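Local atomic coordinates of IPT/TIG domain-containing protein BACOVA_02650 (Bacteroides ovatus, PDB entry 5E7H), a protein that binds polysaccharide at the cell surface and probably captures xyloglucan there before its transport into the periplasm for degradation. Residues Gly23-Val29 / Phe51-Ser55; Pro62-Ile68 / Glu81-Glu87. All blocks are in the same frame, centred on the assembly; numbering follows the deposited sequence.

In the fold
Both contacts lie in the IPT/TIG domain that forms the N-terminal part of this two-domain fragment, and they follow one another along the chain: contact 1 closes before contact 2 opens. Their centres are about 21 Å apart, and their nearest atoms come within about 6 Å without touching. Contact 1 joins the end of strand 18-24 to the start of strand 53-57, neighbours in one four-stranded antiparallel sheet. Contact 2 pairs the loops that precede strand 68-72 and follow strand 75-78, both strands of the other four-stranded sheet. Its second segment runs on toward strand 89-91 of the xyloglucan-binding domain, so contact 2, unlike contact 1, lies at the passage between the two domains.

Contact 1 (Gly23-Val29 / Phe51-Ser55); sequences GQNFIEV and FDEIS
Phe26 and Phe51 both carry CG anti to the carbonyl carbon, beside the backbone N (chi1 -66° and -45°); on differently placed backbones this same arrangement sends Phe26 against Ile54 and sets Phe51 with one ring face to Ile27. The inner ring meets Ile54 through CD2, which is 3.7 Å from Ile54 CG2, the two side chains crossing at about a right angle. The backbone of Glu53 borders the same ring at its edge, with Glu53 N 3.6 Å from Phe26 CD2. Val29 adds a looser touch, its CG2 lying 4.2 Å from Ile54 CG2. On the outer side, Ile27 CG1 sits over one face of the Phe51 ring, 4.0 Å from the ring centroid and 23° off the normal, a CH-pi contact displaced toward the rim.

Two backbone bonds fix these positions. Phe26 N donates to Phe51 O at 2.8 Å, in the carbonyl plane on a lone pair, and Phe26 is itself the centre of an inverse gamma turn. Gly23 N reaches Asp52 O at 2.9 Å, but from above the carbonyl plane. The Phe26 ring lies so close to Gly23 that a CB there would collide with Phe26 CZ. Asp52 directs OD1 to Ser48, and Asn25 bonds through ND2 to Lys2 O. The chemistry therefore implies a junction held by main-chain bonds and apolar contact, with these polar side-chain ends engaged by neighbouring residues of the IPT/TIG domain.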
ATOM      1  N   GLY A  23     -14.794   5.192  12.431  1.00 27.59           N
ATOM      2  CA  GLY A  23     -15.349   6.509  12.638  1.00 30.96           C
ATOM      3  C   GLY A  23     -16.380   6.477  13.729  1.00 31.04           C
ATOM      4  O   GLY A  23     -16.270   5.703  14.672  1.00 32.83           O
ATOM      5  N   GLN A  24     -17.397   7.312  13.579  1.00 29.39           N
ATOM      6  CA  GLN A  24     -18.429   7.428  14.594  1.00 29.53           C
ATOM      7  C   GLN A  24     -19.780   7.678  13.951  1.00 31.48           C
ATOM      8  O   GLN A  24     -19.862   8.298  12.893  1.00 31.94           O
ATOM      9  CB  GLN A  24     -18.089   8.562  15.567  1.00 40.74           C
ATOM     10  CG  GLN A  24     -16.882   8.280  16.448  1.00 44.73           C
ATOM     11  CD  GLN A  24     -16.460   9.482  17.266  1.00 71.17           C
ATOM     12  OE1 GLN A  24     -16.556  10.623  16.812  1.00 75.99           O
ATOM     13  NE2 GLN A  24     -15.990   9.232  18.483  1.00 77.99           N
ATOM     14  N   ASN A  25     -20.828   7.196  14.617  1.00 33.49           N
ATOM     15  CA  ASN A  25     -22.213   7.468  14.227  1.00 35.47           C
ATOM     16  C   ASN A  25     -22.603   6.885  12.872  1.00 36.99           C
ATOM     17  O   ASN A  25     -23.356   7.511  12.124  1.00 33.77           O
ATOM     18  CB  ASN A  25     -22.465   8.975  14.210  1.00 34.99           C
ATOM     19  CG  ASN A  25     -21.996   9.653  15.472  1.00 39.61           C
ATOM     20  OD1 ASN A  25     -22.206   9.150  16.570  1.00 45.98           O
ATOM     21  ND2 ASN A  25     -21.351  10.797  15.322  1.00 43.95           N
ATOM     22  N   PHE A  26     -22.082   5.700  12.557  1.00 35.19           N
ATOM     23  CA  PHE A  26     -22.466   4.992  11.342  1.00 35.19           C
ATOM     24  C   PHE A  26     -23.816   4.302  11.588  1.00 34.95           C
ATOM     25  O   PHE A  26     -23.936   3.077  11.556  1.00 38.33           O
ATOM     26  CB  PHE A  26     -21.377   3.981  10.930  1.00 37.29           C
ATOM     27  CG  PHE A  26     -20.062   4.606  10.512  1.00 37.15           C
ATOM     28  CD1 PHE A  26     -20.008   5.836   9.864  1.00 31.91           C
ATOM     29  CD2 PHE A  26     -18.869   3.940  10.753  1.00 30.55           C
ATOM     30  CE1 PHE A  26     -18.780   6.386   9.471  1.00 29.86           C
ATOM     31  CE2 PHE A  26     -17.643   4.486  10.352  1.00 27.46           C
ATOM     32  CZ  PHE A  26     -17.612   5.704   9.716  1.00 26.89           C
ATOM     33  N   ILE A  27     -24.827   5.124  11.835  1.00 35.10           N
ATOM     34  CA  ILE A  27     -26.152   4.646  12.232  1.00 35.66           C
ATOM     35  C   ILE A  27     -27.074   4.599  11.020  1.00 34.17           C
ATOM     36  O   ILE A  27     -27.295   5.609  10.359  1.00 42.11           O
ATOM     37  CB  ILE A  27     -26.754   5.554  13.329  1.00 40.38           C
ATOM     38  CG1 ILE A  27     -25.859   5.528  14.571  1.00 50.71           C
ATOM     39  CG2 ILE A  27     -28.173   5.119  13.687  1.00 45.82           C
ATOM     40  CD1 ILE A  27     -26.034   6.722  15.485  1.00 54.15           C
ATOM     41  N   GLU A  28     -27.606   3.413  10.738  1.00 34.15           N
ATOM     42  CA  GLU A  28     -28.485   3.196   9.590  1.00 39.23           C
ATOM     43  C   GLU A  28     -27.837   3.723   8.319  1.00 37.85           C
ATOM     44  O   GLU A  28     -28.373   4.603   7.651  1.00 36.50           O
ATOM     45  CB  GLU A  28     -29.854   3.855   9.810  1.00 43.05           C
ATOM     46  CG  GLU A  28     -30.769   3.052  10.700  1.00 53.42           C
ATOM     47  CD  GLU A  28     -31.203   1.743  10.067  1.00 54.39           C
ATOM     48  OE1 GLU A  28     -31.978   1.772   9.090  1.00 61.93           O
ATOM     49  OE2 GLU A  28     -30.765   0.680  10.550  1.00 64.68           O
ATOM     50  N   VAL A  29     -26.672   3.173   7.997  1.00 35.52           N
ATOM     51  CA  VAL A  29     -25.961   3.543   6.781  1.00 30.05           C
ATOM     52  C   VAL A  29     -26.834   3.211   5.584  1.00 37.73           C
ATOM     53  O   VAL A  29     -27.274   2.070   5.428  1.00 36.76           O
ATOM     54  CB  VAL A  29     -24.612   2.815   6.688  1.00 32.85           C
ATOM     55  CG1 VAL A  29     -23.944   3.036   5.325  1.00 32.97           C
ATOM     56  CG2 VAL A  29     -23.691   3.280   7.815  1.00 35.74           C
ATOM     57  N   PHE A  51     -21.521   1.207  15.967  1.00 36.94           N
ATOM     58  CA  PHE A  51     -21.633   2.150  14.856  1.00 36.55           C
ATOM     59  C   PHE A  51     -20.347   2.930  14.616  1.00 39.25           C
ATOM     60  O   PHE A  51     -20.390   4.053  14.112  1.00 43.62           O
ATOM     61  CB  PHE A  51     -22.779   3.131  15.098  1.00 41.15           C
ATOM     62  CG  PHE A  51     -24.038   2.479  15.588  1.00 46.47           C
ATOM     63  CD1 PHE A  51     -24.832   1.749  14.724  1.00 44.73           C
ATOM     64  CD2 PHE A  51     -24.421   2.593  16.914  1.00 50.66           C
ATOM     65  CE1 PHE A  51     -25.996   1.142  15.171  1.00 55.88           C
ATOM     66  CE2 PHE A  51     -25.587   1.989  17.369  1.00 60.93           C
ATOM     67  CZ  PHE A  51     -26.371   1.262  16.495  1.00 58.07           C
ATOM     68  N   ASP A  52     -19.213   2.337  14.970  1.00 35.84           N
ATOM     69  CA  ASP A  52     -17.923   3.007  14.821  1.00 32.16           C
ATOM     70  C   ASP A  52     -17.053   2.378  13.736  1.00 29.92           C
ATOM     71  O   ASP A  52     -15.903   2.754  13.569  1.00 30.88           O
ATOM     72  CB  ASP A  52     -17.155   3.009  16.148  1.00 40.39           C
ATOM     73  CG  ASP A  52     -16.883   1.611  16.683  1.00 51.62           C
ATOM     74  OD1 ASP A  52     -17.184   0.617  15.988  1.00 52.30           O
ATOM     75  OD2 ASP A  52     -16.356   1.509  17.810  1.00 61.41           O
ATOM     76  N   GLU A  53     -17.609   1.424  13.000  1.00 28.44           N
ATOM     77  CA  GLU A  53     -16.866   0.777  11.933  1.00 29.88           C
ATOM     78  C   GLU A  53     -17.802   0.205  10.879  1.00 27.50           C
ATOM     79  O   GLU A  53     -18.856  -0.340  11.201  1.00 30.80           O
ATOM     80  CB  GLU A  53     -15.973  -0.331  12.499  1.00 31.63           C
ATOM     81  CG  GLU A  53     -15.152  -1.068  11.446  1.00 35.07           C
ATOM     82  CD  GLU A  53     -14.339  -2.210  12.025  1.00 45.16           C
ATOM     83  OE1 GLU A  53     -14.610  -3.374  11.663  1.00 54.42           O
ATOM     84  OE2 GLU A  53     -13.424  -1.944  12.828  1.00 48.04           O
ATOM     85  N   ILE A  54     -17.424   0.352   9.614  1.00 25.97           N
ATOM     86  CA  ILE A  54     -18.101  -0.380   8.561  1.00 28.30           C
ATOM     87  C   ILE A  54     -17.060  -1.065   7.685  1.00 23.69           C
ATOM     88  O   ILE A  54     -15.897  -0.632   7.577  1.00 24.31           O
ATOM     89  CB  ILE A  54     -19.007   0.512   7.697  1.00 28.96           C
ATOM     90  CG1 ILE A  54     -18.202   1.572   6.963  1.00 26.69           C
ATOM     91  CG2 ILE A  54     -20.089   1.177   8.569  1.00 29.54           C
ATOM     92  CD1 ILE A  54     -19.025   2.383   5.963  1.00 32.93           C
ATOM     93  N   SER A  55     -17.479  -2.166   7.075  1.00 23.60           N
ATOM     94  CA  SER A  55     -16.620  -2.858   6.133  1.00 19.28           C
ATOM     95  C   SER A  55     -17.412  -3.465   4.995  1.00 20.67           C
ATOM     96  O   SER A  55     -18.605  -3.709   5.114  1.00 22.73           O
ATOM     97  CB  SER A  55     -15.803  -3.948   6.827  1.00 25.85           C
ATOM     98  OG  SER A  55     -16.658  -4.939   7.383  1.00 30.34           O
TER

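Contact 2 (Pro62-Ile68 / Glu81-Glu87); sequences PTQSGHI and EIFYPLE
Pro62 tips its CD-CG edge onto one face of the Tyr84 ring, CD over the ring centre, 3.6 Å from the centroid and only 5° off the normal, a CH-pi contact. Ile68 caps one face of Phe83 in the same centred way, through CD1, which stands 3.8 Å from that centroid, and the opposite face of the Phe83 ring receives Tyr84 CD2. An alanine in place of Tyr84 would probably leave Pro62 and one face of Phe83 without their aromatic cover and Pro13 O without its hydroxyl partner.

Outward of the rings, Gly66 and Phe83 form a single antiparallel hydrogen-bonded bridge: Phe83 N donates to Gly66 O at 2.8 Å, and Gly66 N to Phe83 O at 3.2 Å. Beyond the bridge, the His67 imidazole makes a weak side-chain bond, ND1 to Glu81 O (3.0 Å). At the other end, Ser65 OG donates to the syn lone pair of Glu87 OE2 at 2.9 Å, and a water bridges that oxygen to Ser65 N. Glu87, bent at chi2 (89°), brings its carboxylate back to this serine.

Strand 31-34 packs against the apolar side through Ile34, while Tyr84 OH also bonds Asn119, a sodium ligand next to strand 121-126.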
ATOM      1  N   PRO A  62     -12.306   1.628  -8.985  1.00 17.39           N
ATOM      2  CA  PRO A  62     -12.557   2.952  -9.570  1.00 20.22           C
ATOM      3  C   PRO A  62     -11.619   3.236 -10.741  1.00 17.19           C
ATOM      4  O   PRO A  62     -10.462   2.834 -10.687  1.00 19.48           O
ATOM      5  CB  PRO A  62     -12.258   3.915  -8.406  1.00 23.25           C
ATOM      6  CG  PRO A  62     -12.188   3.078  -7.184  1.00 22.54           C
ATOM      7  CD  PRO A  62     -11.819   1.702  -7.595  1.00 17.49           C
ATOM      8  N   THR A  63     -12.111   3.946 -11.758  1.00 21.08           N
ATOM      9  CA  THR A  63     -11.303   4.308 -12.911  1.00 22.83           C
ATOM     10  C   THR A  63     -10.605   5.650 -12.696  1.00 19.96           C
ATOM     11  O   THR A  63      -9.689   5.985 -13.442  1.00 21.72           O
ATOM     12  CB  THR A  63     -12.154   4.390 -14.203  1.00 22.48           C
ATOM     13  OG1 THR A  63     -13.047   5.500 -14.131  1.00 27.39           O
ATOM     14  CG2 THR A  63     -12.979   3.109 -14.400  1.00 29.21           C
ATOM     15  N   GLN A  64     -11.027   6.400 -11.673  1.00 17.53           N
ATOM     16  CA  GLN A  64     -10.458   7.715 -11.358  1.00 17.39           C
ATOM     17  C   GLN A  64     -10.314   7.844  -9.859  1.00 20.39           C
ATOM     18  O   GLN A  64     -10.982   7.135  -9.101  1.00 18.29           O
ATOM     19  CB  GLN A  64     -11.336   8.855 -11.872  1.00 19.86           C
ATOM     20  CG  GLN A  64     -11.586   8.838 -13.363  1.00 22.88           C
ATOM     21  CD  GLN A  64     -12.523   9.942 -13.798  1.00 25.24           C
ATOM     22  OE1 GLN A  64     -13.200  10.565 -12.974  1.00 27.94           O
ATOM     23  NE2 GLN A  64     -12.569  10.190 -15.097  1.00 31.22           N
ATOM     24  N   SER A  65      -9.451   8.753  -9.428  1.00 16.53           N
ATOM     25  CA  SER A  65      -9.335   9.099  -8.025  1.00 15.42           C
ATOM     26  C   SER A  65     -10.620   9.798  -7.548  1.00 15.27           C
ATOM     27  O   SER A  65     -11.445  10.231  -8.341  1.00 18.34           O
ATOM     28  CB  SER A  65      -8.131   9.997  -7.798  1.00 18.06           C
ATOM     29  OG  SER A  65      -8.246  11.179  -8.573  1.00 18.03           O
ATOM     30  N   GLY A  66     -10.789   9.874  -6.233  1.00 15.40           N
ATOM     31  CA  GLY A  66     -11.989  10.448  -5.651  1.00 16.44           C
ATOM     32  C   GLY A  66     -12.008  10.230  -4.156  1.00 15.71           C
ATOM     33  O   GLY A  66     -10.961  10.067  -3.538  1.00 16.61           O
ATOM     34  N   HIS A  67     -13.208  10.253  -3.574  1.00 18.74           N
ATOM     35  CA  HIS A  67     -13.375  10.010  -2.152  1.00 18.11           C
ATOM     36  C   HIS A  67     -14.518   9.047  -1.909  1.00 19.41           C
ATOM     37  O   HIS A  67     -15.401   8.903  -2.751  1.00 21.13           O
ATOM     38  CB  HIS A  67     -13.636  11.315  -1.412  1.00 20.33           C
ATOM     39  CG  HIS A  67     -12.552  12.324  -1.599  1.00 20.20           C
ATOM     40  ND1 HIS A  67     -11.440  12.371  -0.786  1.00 24.47           N
ATOM     41  CD2 HIS A  67     -12.381  13.294  -2.529  1.00 21.80           C
ATOM     42  CE1 HIS A  67     -10.640  13.338  -1.198  1.00 25.83           C
ATOM     43  NE2 HIS A  67     -11.186  13.911  -2.255  1.00 20.89           N
ATOM     44  N   ILE A  68     -14.491   8.397  -0.755  1.00 19.37           N
ATOM     45  CA  ILE A  68     -15.630   7.608  -0.300  1.00 19.04           C
ATOM     46  C   ILE A  68     -16.602   8.487   0.472  1.00 20.58           C
ATOM     47  O   ILE A  68     -16.198   9.254   1.347  1.00 24.09           O
ATOM     48  CB  ILE A  68     -15.171   6.436   0.585  1.00 17.69           C
ATOM     49  CG1 ILE A  68     -14.188   5.525  -0.173  1.00 18.58           C
ATOM     50  CG2 ILE A  68     -16.384   5.640   1.086  1.00 20.81           C
ATOM     51  CD1 ILE A  68     -13.581   4.448   0.675  1.00 20.16           C
ATOM     52  N   GLU A  81      -8.818  11.504   2.850  1.00 21.82           N
ATOM     53  CA  GLU A  81      -7.822  10.958   1.940  1.00 23.60           C
ATOM     54  C   GLU A  81      -8.382  10.759   0.548  1.00 19.45           C
ATOM     55  O   GLU A  81      -9.529  10.358   0.398  1.00 21.37           O
ATOM     56  CB  GLU A  81      -7.319   9.579   2.418  1.00 33.18           C
ATOM     57  CG  GLU A  81      -6.612   9.524   3.729  1.00 47.16           C
ATOM     58  CD  GLU A  81      -6.146   8.109   4.036  1.00 38.55           C
ATOM     59  OE1 GLU A  81      -6.884   7.146   3.709  1.00 30.90           O
ATOM     60  OE2 GLU A  81      -5.042   7.958   4.582  1.00 51.40           O
ATOM     61  N   ILE A  82      -7.548  10.953  -0.468  1.00 17.70           N
ATOM     62  CA  ILE A  82      -7.936  10.588  -1.818  1.00 16.42           C
ATOM     63  C   ILE A  82      -7.883   9.072  -1.947  1.00 17.78           C
ATOM     64  O   ILE A  82      -6.844   8.446  -1.697  1.00 18.10           O
ATOM     65  CB  ILE A  82      -7.040  11.262  -2.865  1.00 16.74           C
ATOM     66  CG1 ILE A  82      -7.301  12.770  -2.804  1.00 21.51           C
ATOM     67  CG2 ILE A  82      -7.314  10.721  -4.244  1.00 18.36           C
ATOM     68  CD1 ILE A  82      -6.460  13.601  -3.765  1.00 24.31           C
ATOM     69  N   PHE A  83      -9.030   8.496  -2.306  1.00 15.24           N
ATOM     70  CA  PHE A  83      -9.198   7.058  -2.546  1.00 15.12           C
ATOM     71  C   PHE A  83      -8.854   6.706  -3.995  1.00 15.16           C
ATOM     72  O   PHE A  83      -9.263   7.406  -4.920  1.00 15.31           O
ATOM     73  CB  PHE A  83     -10.648   6.646  -2.220  1.00 15.82           C
ATOM     74  CG  PHE A  83     -10.844   5.152  -2.121  1.00 15.00           C
ATOM     75  CD1 PHE A  83     -10.260   4.436  -1.095  1.00 15.47           C
ATOM     76  CD2 PHE A  83     -11.620   4.486  -3.059  1.00 17.50           C
ATOM     77  CE1 PHE A  83     -10.429   3.051  -1.013  1.00 16.60           C
ATOM     78  CE2 PHE A  83     -11.808   3.111  -2.978  1.00 16.78           C
ATOM     79  CZ  PHE A  83     -11.208   2.403  -1.960  1.00 15.86           C
ATOM     80  N   TYR A  84      -8.070   5.635  -4.173  1.00 14.64           N
ATOM     81  CA  TYR A  84      -7.554   5.191  -5.476  1.00 13.95           C
ATOM     82  C   TYR A  84      -6.802   6.336  -6.170  1.00 13.36           C
ATOM     83  O   TYR A  84      -7.168   6.800  -7.259  1.00 14.98           O
ATOM     84  CB  TYR A  84      -8.661   4.582  -6.364  1.00 15.34           C
ATOM     85  CG  TYR A  84      -8.592   3.055  -6.362  1.00 14.51           C
ATOM     86  CD1 TYR A  84      -8.167   2.356  -7.488  1.00 15.41           C
ATOM     87  CD2 TYR A  84      -8.890   2.318  -5.216  1.00 15.17           C
ATOM     88  CE1 TYR A  84      -8.074   0.969  -7.476  1.00 16.06           C
ATOM     89  CE2 TYR A  84      -8.816   0.938  -5.211  1.00 16.75           C
ATOM     90  CZ  TYR A  84      -8.398   0.278  -6.337  1.00 17.11           C
ATOM     91  OH  TYR A  84      -8.283  -1.104  -6.331  1.00 18.73           O
ATOM     92  N   PRO A  85      -5.725   6.797  -5.511  1.00 14.34           N
ATOM     93  CA  PRO A  85      -4.891   7.866  -6.075  1.00 15.58           C
ATOM     94  C   PRO A  85      -4.015   7.320  -7.195  1.00 16.08           C
ATOM     95  O   PRO A  85      -2.798   7.164  -7.059  1.00 14.67           O
ATOM     96  CB  PRO A  85      -4.065   8.328  -4.877  1.00 14.62           C
ATOM     97  CG  PRO A  85      -3.884   7.122  -4.079  1.00 14.81           C
ATOM     98  CD  PRO A  85      -5.229   6.390  -4.186  1.00 15.57           C
ATOM     99  N   LEU A  86      -4.657   7.008  -8.314  1.00 15.46           N
ATOM    100  CA  LEU A  86      -3.982   6.357  -9.437  1.00 17.23           C
ATOM    101  C   LEU A  86      -2.781   7.163  -9.938  1.00 14.96           C
ATOM    102  O   LEU A  86      -1.772   6.580 -10.351  1.00 17.22           O
ATOM    103  CB  LEU A  86      -4.988   6.120 -10.568  1.00 18.56           C
ATOM    104  CG  LEU A  86      -6.035   5.077 -10.174  1.00 20.68           C
ATOM    105  CD1 LEU A  86      -7.260   5.269 -11.076  1.00 30.88           C
ATOM    106  CD2 LEU A  86      -5.490   3.653 -10.262  1.00 22.80           C
ATOM    107  N   GLU A  87      -2.871   8.488  -9.824  1.00 16.54           N
ATOM    108  CA  GLU A  87      -1.866   9.384 -10.358  1.00 17.04           C
ATOM    109  C   GLU A  87      -0.605   9.434  -9.495  1.00 16.46           C
ATOM    110  O   GLU A  87       0.409   9.996  -9.904  1.00 18.10           O
ATOM    111  CB  GLU A  87      -2.464  10.796 -10.484  1.00 20.36           C
ATOM    112  CG  GLU A  87      -3.876  10.868 -11.157  1.00 22.31           C
ATOM    113  CD  GLU A  87      -5.055  10.737 -10.186  1.00 23.44           C
ATOM    114  OE1 GLU A  87      -4.883  10.241  -9.060  1.00 23.46           O
ATOM    115  OE2 GLU A  87      -6.182  11.138 -10.563  1.00 26.61           O
TER
HETATM  116  O   HOH W   1      -7.953   9.833 -11.953  1.00 23.61           O